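Local coordinates for sucrose 6(F)-phosphate phosphorylase (Thermoanaerobacterium thermosaccharolyticum DSM 571, PDB 6S9V), which belongs to the alpha-amylase-like glycoside phosphorylases, enzymes built around a TIM-barrel catalytic domain, at residues D92-H101 / V205-V216. Numbering follows the deposited sequence.
Sequences DILLDLMVNH and VKIVRLDAVGYV. With BTB (2-[bis-(2-hydroxy-ethyl)-amino]-2-hydroxymethyl-propane-1,3-diol), chain C; SO4 (sulfate ion), chain D.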
ATOM      1  N   ASP A  92       5.769  12.806  -9.068  1.00 20.15           N
ATOM      2  CA  ASP A  92       6.271  11.441  -9.201  1.00 19.91           C
ATOM      3  C   ASP A  92       5.089  10.479  -9.222  1.00 21.14           C
ATOM      4  O   ASP A  92       4.265  10.497  -8.302  1.00 25.65           O
ATOM      5  CB  ASP A  92       7.200  11.054  -8.055  1.00 22.35           C
ATOM      6  CG  ASP A  92       8.514  11.806  -8.064  1.00 28.22           C
ATOM      7  OD1 ASP A  92       8.921  12.315  -9.125  1.00 28.53           O
ATOM      8  OD2 ASP A  92       9.171  11.823  -6.998  1.00 30.99           O
ATOM      9  N   ILE A  93       4.988   9.650 -10.256  1.00 18.75           N
ATOM     10  CA  ILE A  93       3.872   8.716 -10.386  1.00 20.10           C
ATOM     11  C   ILE A  93       4.300   7.336  -9.905  1.00 19.08           C
ATOM     12  O   ILE A  93       5.343   6.814 -10.309  1.00 19.01           O
ATOM     13  CB  ILE A  93       3.364   8.655 -11.837  1.00 21.95           C
ATOM     14  CG1 ILE A  93       2.954  10.047 -12.318  1.00 22.02           C
ATOM     15  CG2 ILE A  93       2.193   7.698 -11.938  1.00 22.33           C
ATOM     16  CD1 ILE A  93       1.919  10.731 -11.464  1.00 22.63           C
ATOM     17  N   LEU A  94       3.490   6.750  -9.031  1.00 17.26           N
ATOM     18  CA  LEU A  94       3.652   5.383  -8.561  1.00 18.36           C
ATOM     19  C   LEU A  94       2.462   4.572  -9.058  1.00 18.94           C
ATOM     20  O   LEU A  94       1.313   4.936  -8.796  1.00 18.36           O
ATOM     21  CB  LEU A  94       3.731   5.382  -7.037  1.00 21.81           C
ATOM     22  CG  LEU A  94       4.323   4.202  -6.291  1.00 31.54           C
ATOM     23  CD1 LEU A  94       4.626   4.634  -4.851  1.00 34.11           C
ATOM     24  CD2 LEU A  94       3.379   3.037  -6.330  1.00 35.86           C
ATOM     25  N   LEU A  95       2.736   3.485  -9.781  1.00 17.10           N
ATOM     26  CA  LEU A  95       1.693   2.591 -10.264  1.00 16.93           C
ATOM     27  C   LEU A  95       1.939   1.166  -9.789  1.00 18.26           C
ATOM     28  O   LEU A  95       3.059   0.796  -9.437  1.00 20.15           O
ATOM     29  CB  LEU A  95       1.615   2.590 -11.793  1.00 18.38           C
ATOM     30  CG  LEU A  95       1.169   3.860 -12.506  1.00 20.00           C
ATOM     31  CD1 LEU A  95       1.114   3.595 -14.015  1.00 19.61           C
ATOM     32  CD2 LEU A  95      -0.186   4.338 -11.989  1.00 21.33           C
ATOM     33  N   ASP A  96       0.874   0.365  -9.820  1.00 17.58           N
ATOM     34  CA  ASP A  96       0.926  -1.034  -9.420  1.00 17.25           C
ATOM     35  C   ASP A  96       1.257  -1.946 -10.591  1.00 18.13           C
ATOM     36  O   ASP A  96       0.707  -1.797 -11.688  1.00 19.79           O
ATOM     37  CB  ASP A  96      -0.424  -1.497  -8.860  1.00 19.28           C
ATOM     38  CG  ASP A  96      -0.772  -0.849  -7.554  1.00 23.06           C
ATOM     39  OD1 ASP A  96      -1.298   0.283  -7.553  1.00 23.73           O
ATOM     40  OD2 ASP A  96      -0.532  -1.500  -6.525  1.00 25.51           O
ATOM     41  N   LEU A  97       2.102  -2.938 -10.324  1.00 19.32           N
ATOM     42  CA  LEU A  97       2.300  -4.085 -11.200  1.00 20.04           C
ATOM     43  C   LEU A  97       1.791  -5.314 -10.458  1.00 19.78           C
ATOM     44  O   LEU A  97       2.274  -5.629  -9.364  1.00 19.15           O
ATOM     45  CB  LEU A  97       3.774  -4.243 -11.579  1.00 21.33           C
ATOM     46  CG  LEU A  97       4.122  -5.459 -12.435  1.00 23.98           C
ATOM     47  CD1 LEU A  97       3.323  -5.418 -13.741  1.00 24.96           C
ATOM     48  CD2 LEU A  97       5.616  -5.506 -12.707  1.00 24.78           C
ATOM     49  N   MET A  98       0.790  -5.980 -11.025  1.00 20.26           N
ATOM     50  CA  MET A  98       0.220  -7.172 -10.394  1.00 19.86           C
ATOM     51  C   MET A  98       1.078  -8.367 -10.800  1.00 20.27           C
ATOM     52  O   MET A  98       0.744  -9.162 -11.685  1.00 20.13           O
ATOM     53  CB  MET A  98      -1.241  -7.339 -10.780  1.00 19.63           C
ATOM     54  CG  MET A  98      -2.215  -6.586  -9.841  1.00 20.59           C
ATOM     55  SD  MET A  98      -1.921  -4.803  -9.596  1.00 20.01           S
ATOM     56  CE  MET A  98      -2.404  -4.140 -11.197  1.00 20.04           C
ATOM     57  N   VAL A  99       2.221  -8.500 -10.121  1.00 21.60           N
ATOM     58  CA  VAL A  99       3.154  -9.555 -10.483  1.00 23.35           C
ATOM     59  C   VAL A  99       2.569 -10.939 -10.230  1.00 24.21           C
ATOM     60  O   VAL A  99       3.068 -11.922 -10.787  1.00 25.93           O
ATOM     61  CB  VAL A  99       4.501  -9.430  -9.735  1.00 22.87           C
ATOM     62  CG1 VAL A  99       5.281  -8.221 -10.218  1.00 22.87           C
ATOM     63  CG2 VAL A  99       4.283  -9.374  -8.229  1.00 22.08           C
ATOM     64  N   ASN A 100       1.529 -11.051  -9.396  1.00 21.16           N
ATOM     65  CA  ASN A 100       1.026 -12.364  -9.016  1.00 20.24           C
ATOM     66  C   ASN A 100      -0.086 -12.879  -9.918  1.00 20.67           C
ATOM     67  O   ASN A 100      -0.248 -14.098 -10.033  1.00 20.25           O
ATOM     68  CB  ASN A 100       0.517 -12.349  -7.563  1.00 20.93           C
ATOM     69  CG  ASN A 100       0.096 -13.730  -7.072  1.00 22.81           C
ATOM     70  OD1 ASN A 100       0.926 -14.626  -6.910  1.00 22.41           O
ATOM     71  ND2 ASN A 100      -1.200 -13.902  -6.816  1.00 23.61           N
ATOM     72  N   HIS A 101      -0.859 -12.002 -10.560  1.00 21.81           N
ATOM     73  CA  HIS A 101      -2.056 -12.471 -11.253  1.00 21.23           C
ATOM     74  C   HIS A 101      -2.506 -11.477 -12.313  1.00 20.17           C
ATOM     75  O   HIS A 101      -2.145 -10.295 -12.289  1.00 19.71           O
ATOM     76  CB  HIS A 101      -3.198 -12.739 -10.263  1.00 20.25           C
ATOM     77  CG  HIS A 101      -3.440 -11.615  -9.303  1.00 19.88           C
ATOM     78  ND1 HIS A 101      -3.027 -11.658  -7.987  1.00 20.52           N
ATOM     79  CD2 HIS A 101      -4.054 -10.418  -9.466  1.00 20.15           C
ATOM     80  CE1 HIS A 101      -3.373 -10.533  -7.384  1.00 21.51           C
ATOM     81  NE2 HIS A 101      -3.999  -9.765  -8.260  1.00 20.05           N
ATOM     82  N   VAL A 205       6.408   6.952 -15.509  1.00 22.89           N
ATOM     83  CA  VAL A 205       6.247   6.314 -14.205  1.00 22.99           C
ATOM     84  C   VAL A 205       7.615   5.978 -13.632  1.00 24.91           C
ATOM     85  O   VAL A 205       8.454   5.370 -14.305  1.00 26.33           O
ATOM     86  CB  VAL A 205       5.382   5.050 -14.338  1.00 23.54           C
ATOM     87  CG1 VAL A 205       5.285   4.318 -13.001  1.00 24.20           C
ATOM     88  CG2 VAL A 205       4.014   5.410 -14.854  1.00 24.25           C
ATOM     89  N   LYS A 206       7.846   6.374 -12.372  1.00 26.29           N
ATOM     90  CA  LYS A 206       9.155   6.249 -11.756  1.00 33.20           C
ATOM     91  C   LYS A 206       9.229   5.230 -10.628  1.00 25.67           C
ATOM     92  O   LYS A 206      10.322   4.744 -10.328  1.00 23.14           O
ATOM     93  CB  LYS A 206       9.557   7.602 -11.141  1.00 47.67           C
ATOM     94  CG  LYS A 206      10.001   8.685 -12.095  1.00 62.74           C
ATOM     95  CD  LYS A 206      10.692   9.794 -11.304  1.00 77.74           C
ATOM     96  CE  LYS A 206      10.966  11.023 -12.152  1.00 89.61           C
ATOM     97  NZ  LYS A 206      11.706  10.706 -13.398  1.00 96.55           N
ATOM     98  N   ILE A 207       8.103   4.877 -10.020  1.00 21.57           N
ATOM     99  CA  ILE A 207       8.058   3.917  -8.930  1.00 21.89           C
ATOM    100  C   ILE A 207       6.954   2.914  -9.214  1.00 20.61           C
ATOM    101  O   ILE A 207       5.855   3.290  -9.635  1.00 20.01           O
ATOM    102  CB  ILE A 207       7.832   4.612  -7.570  1.00 24.86           C
ATOM    103  CG1 ILE A 207       8.813   5.775  -7.401  1.00 28.30           C
ATOM    104  CG2 ILE A 207       7.970   3.613  -6.441  1.00 25.68           C
ATOM    105  CD1 ILE A 207       8.549   6.613  -6.161  1.00 29.90           C
ATOM    106  N   VAL A 208       7.238   1.639  -8.981  1.00 19.47           N
ATOM    107  CA  VAL A 208       6.269   0.584  -9.257  1.00 20.98           C
ATOM    108  C   VAL A 208       6.086  -0.241  -7.994  1.00 20.14           C
ATOM    109  O   VAL A 208       7.056  -0.786  -7.448  1.00 20.03           O
ATOM    110  CB  VAL A 208       6.687  -0.306 -10.434  1.00 24.22           C
ATOM    111  CG1 VAL A 208       5.807  -1.550 -10.510  1.00 26.13           C
ATOM    112  CG2 VAL A 208       6.575   0.476 -11.736  1.00 24.55           C
ATOM    113  N   ARG A 209       4.841  -0.351  -7.548  1.00 18.46           N
ATOM    114  CA  ARG A 209       4.476  -1.169  -6.407  1.00 19.19           C
ATOM    115  C   ARG A 209       4.228  -2.594  -6.884  1.00 19.70           C
ATOM    116  O   ARG A 209       3.429  -2.818  -7.797  1.00 18.95           O
ATOM    117  CB  ARG A 209       3.217  -0.596  -5.753  1.00 19.24           C
ATOM    118  CG  ARG A 209       2.601  -1.405  -4.607  1.00 20.53           C
ATOM    119  CD  ARG A 209       1.318  -0.696  -4.149  1.00 19.94           C
ATOM    120  NE  ARG A 209       0.678  -1.285  -2.971  1.00 20.18           N
ATOM    121  CZ  ARG A 209      -0.112  -2.356  -2.993  1.00 21.80           C
ATOM    122  NH1 ARG A 209      -0.346  -2.995  -4.138  1.00 22.84           N
ATOM    123  NH2 ARG A 209      -0.659  -2.793  -1.866  1.00 21.47           N
ATOM    124  N   LEU A 210       4.913  -3.553  -6.267  1.00 19.38           N
ATOM    125  CA  LEU A 210       4.728  -4.965  -6.591  1.00 20.44           C
ATOM    126  C   LEU A 210       3.623  -5.523  -5.703  1.00 21.65           C
ATOM    127  O   LEU A 210       3.858  -5.907  -4.553  1.00 21.15           O
ATOM    128  CB  LEU A 210       6.030  -5.732  -6.405  1.00 20.71           C
ATOM    129  CG  LEU A 210       7.203  -5.307  -7.292  1.00 21.70           C
ATOM    130  CD1 LEU A 210       8.304  -6.333  -7.214  1.00 23.11           C
ATOM    131  CD2 LEU A 210       6.786  -5.103  -8.742  1.00 19.95           C
ATOM    132  N   ASP A 211       2.418  -5.603  -6.256  1.00 21.06           N
ATOM    133  CA  ASP A 211       1.266  -6.075  -5.507  1.00 19.42           C
ATOM    134  C   ASP A 211       1.390  -7.566  -5.206  1.00 19.21           C
ATOM    135  O   ASP A 211       1.722  -8.362  -6.088  1.00 20.91           O
ATOM    136  CB  ASP A 211      -0.006  -5.808  -6.311  1.00 19.31           C
ATOM    137  CG  ASP A 211      -1.239  -6.396  -5.658  1.00 20.09           C
ATOM    138  OD1 ASP A 211      -1.616  -5.920  -4.569  1.00 21.20           O
ATOM    139  OD2 ASP A 211      -1.840  -7.327  -6.236  1.00 20.83           O
ATOM    140  N   ALA A 212       1.122  -7.939  -3.954  1.00 19.23           N
ATOM    141  CA  ALA A 212       1.025  -9.340  -3.558  1.00 20.55           C
ATOM    142  C   ALA A 212       2.281 -10.118  -3.946  1.00 20.84           C
ATOM    143  O   ALA A 212       2.222 -11.310  -4.238  1.00 20.74           O
ATOM    144  CB  ALA A 212      -0.222  -9.995  -4.162  1.00 21.42           C
ATOM    145  N   VAL A 213       3.438  -9.452  -3.922  1.00 20.98           N
ATOM    146  CA  VAL A 213       4.657 -10.103  -4.393  1.00 21.94           C
ATOM    147  C   VAL A 213       4.986 -11.324  -3.541  1.00 22.69           C
ATOM    148  O   VAL A 213       5.572 -12.298  -4.036  1.00 23.53           O
ATOM    149  CB  VAL A 213       5.823  -9.092  -4.419  1.00 24.65           C
ATOM    150  CG1 VAL A 213       6.209  -8.659  -3.012  1.00 23.67           C
ATOM    151  CG2 VAL A 213       7.024  -9.687  -5.165  1.00 28.96           C
ATOM    152  N   GLY A 214       4.570 -11.332  -2.276  1.00 23.13           N
ATOM    153  CA  GLY A 214       4.876 -12.466  -1.423  1.00 22.92           C
ATOM    154  C   GLY A 214       4.289 -13.778  -1.897  1.00 22.18           C
ATOM    155  O   GLY A 214       4.726 -14.842  -1.443  1.00 23.09           O
ATOM    156  N   TYR A 215       3.318 -13.736  -2.811  1.00 21.35           N
ATOM    157  CA  TYR A 215       2.608 -14.934  -3.238  1.00 22.56           C
ATOM    158  C   TYR A 215       3.152 -15.561  -4.515  1.00 22.60           C
ATOM    159  O   TYR A 215       2.648 -16.611  -4.926  1.00 23.34           O
ATOM    160  CB  TYR A 215       1.126 -14.610  -3.433  1.00 22.78           C
ATOM    161  CG  TYR A 215       0.446 -14.245  -2.147  1.00 22.67           C
ATOM    162  CD1 TYR A 215      -0.081 -15.225  -1.324  1.00 23.27           C
ATOM    163  CD2 TYR A 215       0.368 -12.922  -1.732  1.00 21.53           C
ATOM    164  CE1 TYR A 215      -0.696 -14.905  -0.142  1.00 23.80           C
ATOM    165  CE2 TYR A 215      -0.242 -12.589  -0.535  1.00 22.70           C
ATOM    166  CZ  TYR A 215      -0.777 -13.590   0.251  1.00 24.20           C
ATOM    167  OH  TYR A 215      -1.386 -13.288   1.447  1.00 26.80           O
ATOM    168  N   VAL A 216       4.175 -14.974  -5.145  1.00 22.40           N
ATOM    169  CA  VAL A 216       4.506 -15.399  -6.499  1.00 22.79           C
ATOM    170  C   VAL A 216       5.154 -16.782  -6.558  1.00 25.74           C
ATOM    171  O   VAL A 216       5.063 -17.445  -7.597  1.00 26.30           O
ATOM    172  CB  VAL A 216       5.422 -14.386  -7.224  1.00 21.43           C
ATOM    173  CG1 VAL A 216       4.702 -13.050  -7.385  1.00 21.43           C
ATOM    174  CG2 VAL A 216       6.780 -14.222  -6.519  1.00 20.93           C
TER
HETATM  175  C1  BTB C 601      -5.711  -9.388  -3.965  1.00 29.00           C
HETATM  176  O1  BTB C 601      -7.088  -9.146  -4.035  1.00 30.56           O
HETATM  177  C2  BTB C 601      -4.969  -8.083  -3.631  1.00 29.34           C
HETATM  178  C3  BTB C 601      -4.961  -7.185  -4.868  1.00 23.81           C
HETATM  179  O3  BTB C 601      -4.338  -7.876  -5.936  1.00 21.72           O
HETATM  180  C4  BTB C 601      -3.513  -8.425  -3.294  1.00 28.27           C
HETATM  181  O4  BTB C 601      -2.901  -7.244  -2.858  1.00 27.59           O
HETATM  182  N   BTB C 601      -5.575  -7.380  -2.464  1.00 39.78           N
HETATM  183  C5  BTB C 601      -5.810  -8.290  -1.337  1.00 50.76           C
HETATM  184  C6  BTB C 601      -5.709  -7.499  -0.029  1.00 58.87           C
HETATM  185  O6  BTB C 601      -4.398  -7.008   0.104  1.00 62.03           O
HETATM  186  C7  BTB C 601      -6.795  -6.626  -2.744  1.00 41.26           C
HETATM  187  C8  BTB C 601      -6.477  -5.121  -2.866  1.00 45.43           C
HETATM  188  O8  BTB C 601      -5.397  -4.796  -2.024  1.00 48.99           O
HETATM  189  S   SO4 D 602      -2.862  -9.894   1.807  1.00 37.86           S
HETATM  190  O1  SO4 D 602      -1.583 -10.568   2.065  1.00 36.30           O
HETATM  191  O2  SO4 D 602      -3.972 -10.836   1.899  1.00 39.93           O
HETATM  192  O3  SO4 D 602      -3.029  -8.835   2.795  1.00 32.39           O
HETATM  193  O4  SO4 D 602      -2.864  -9.328   0.464  1.00 42.58           O
HETATM  194  O   HOH W   1      -0.214  -9.056  -7.927  1.00 20.80           O
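Arg209 and Asp96 meet with their guanidinium and carboxylate planes 61° apart: Arg209 NH1 reaches Asp96 OD2 at 2.8 Å, the oxygen standing tilted from the guanidinium plane, whereas Asp211 OD1 lies at the guanidinium edge, in plane, 3.2 Å from the same NH1. The His101 ring has a water over one face, offset toward the rim, with Asn100 ND2 bonded to ND1 at one edge and O3 of the bound BTB near the ring plane by NE2, in a weak hydrogen bond. That water accepts from Asn100 N and donates to both Asp211 O and OD2, linking the two segments just beyond their strands. At the edge of the Tyr215 ring sits a sulfate, whose O1 takes the hydroxyl's hydrogen bond.

Strands 92-97 and 207-210 run parallel as neighbours in the eight-stranded barrel, joined by bonds such as Arg209 N to Leu95 O (2.8 Å). On the opposite face from Asp96 and Arg209, Leu97 CB packs on Val208 CG1 at 3.5 Å, against helix 187-202. Arg209 stays extended, CG anti to the backbone N (chi1 174°), which carries NH1 between the two aspartates.

Asp211 grips two BTB hydroxyls, O4 through OD1 (2.5 Å) and O3 through OD2 (2.6 Å), in a pocket shared with Asp63, His309 and Asp310. The arrangement exemplifies TIM barrels, whose active sites lie at the C-terminal strand ends: Arg209, its NE bound to another sulfate, ties Asp211 to Asp96, itself held by His53, and probably helps orient Asp211 toward the pocket.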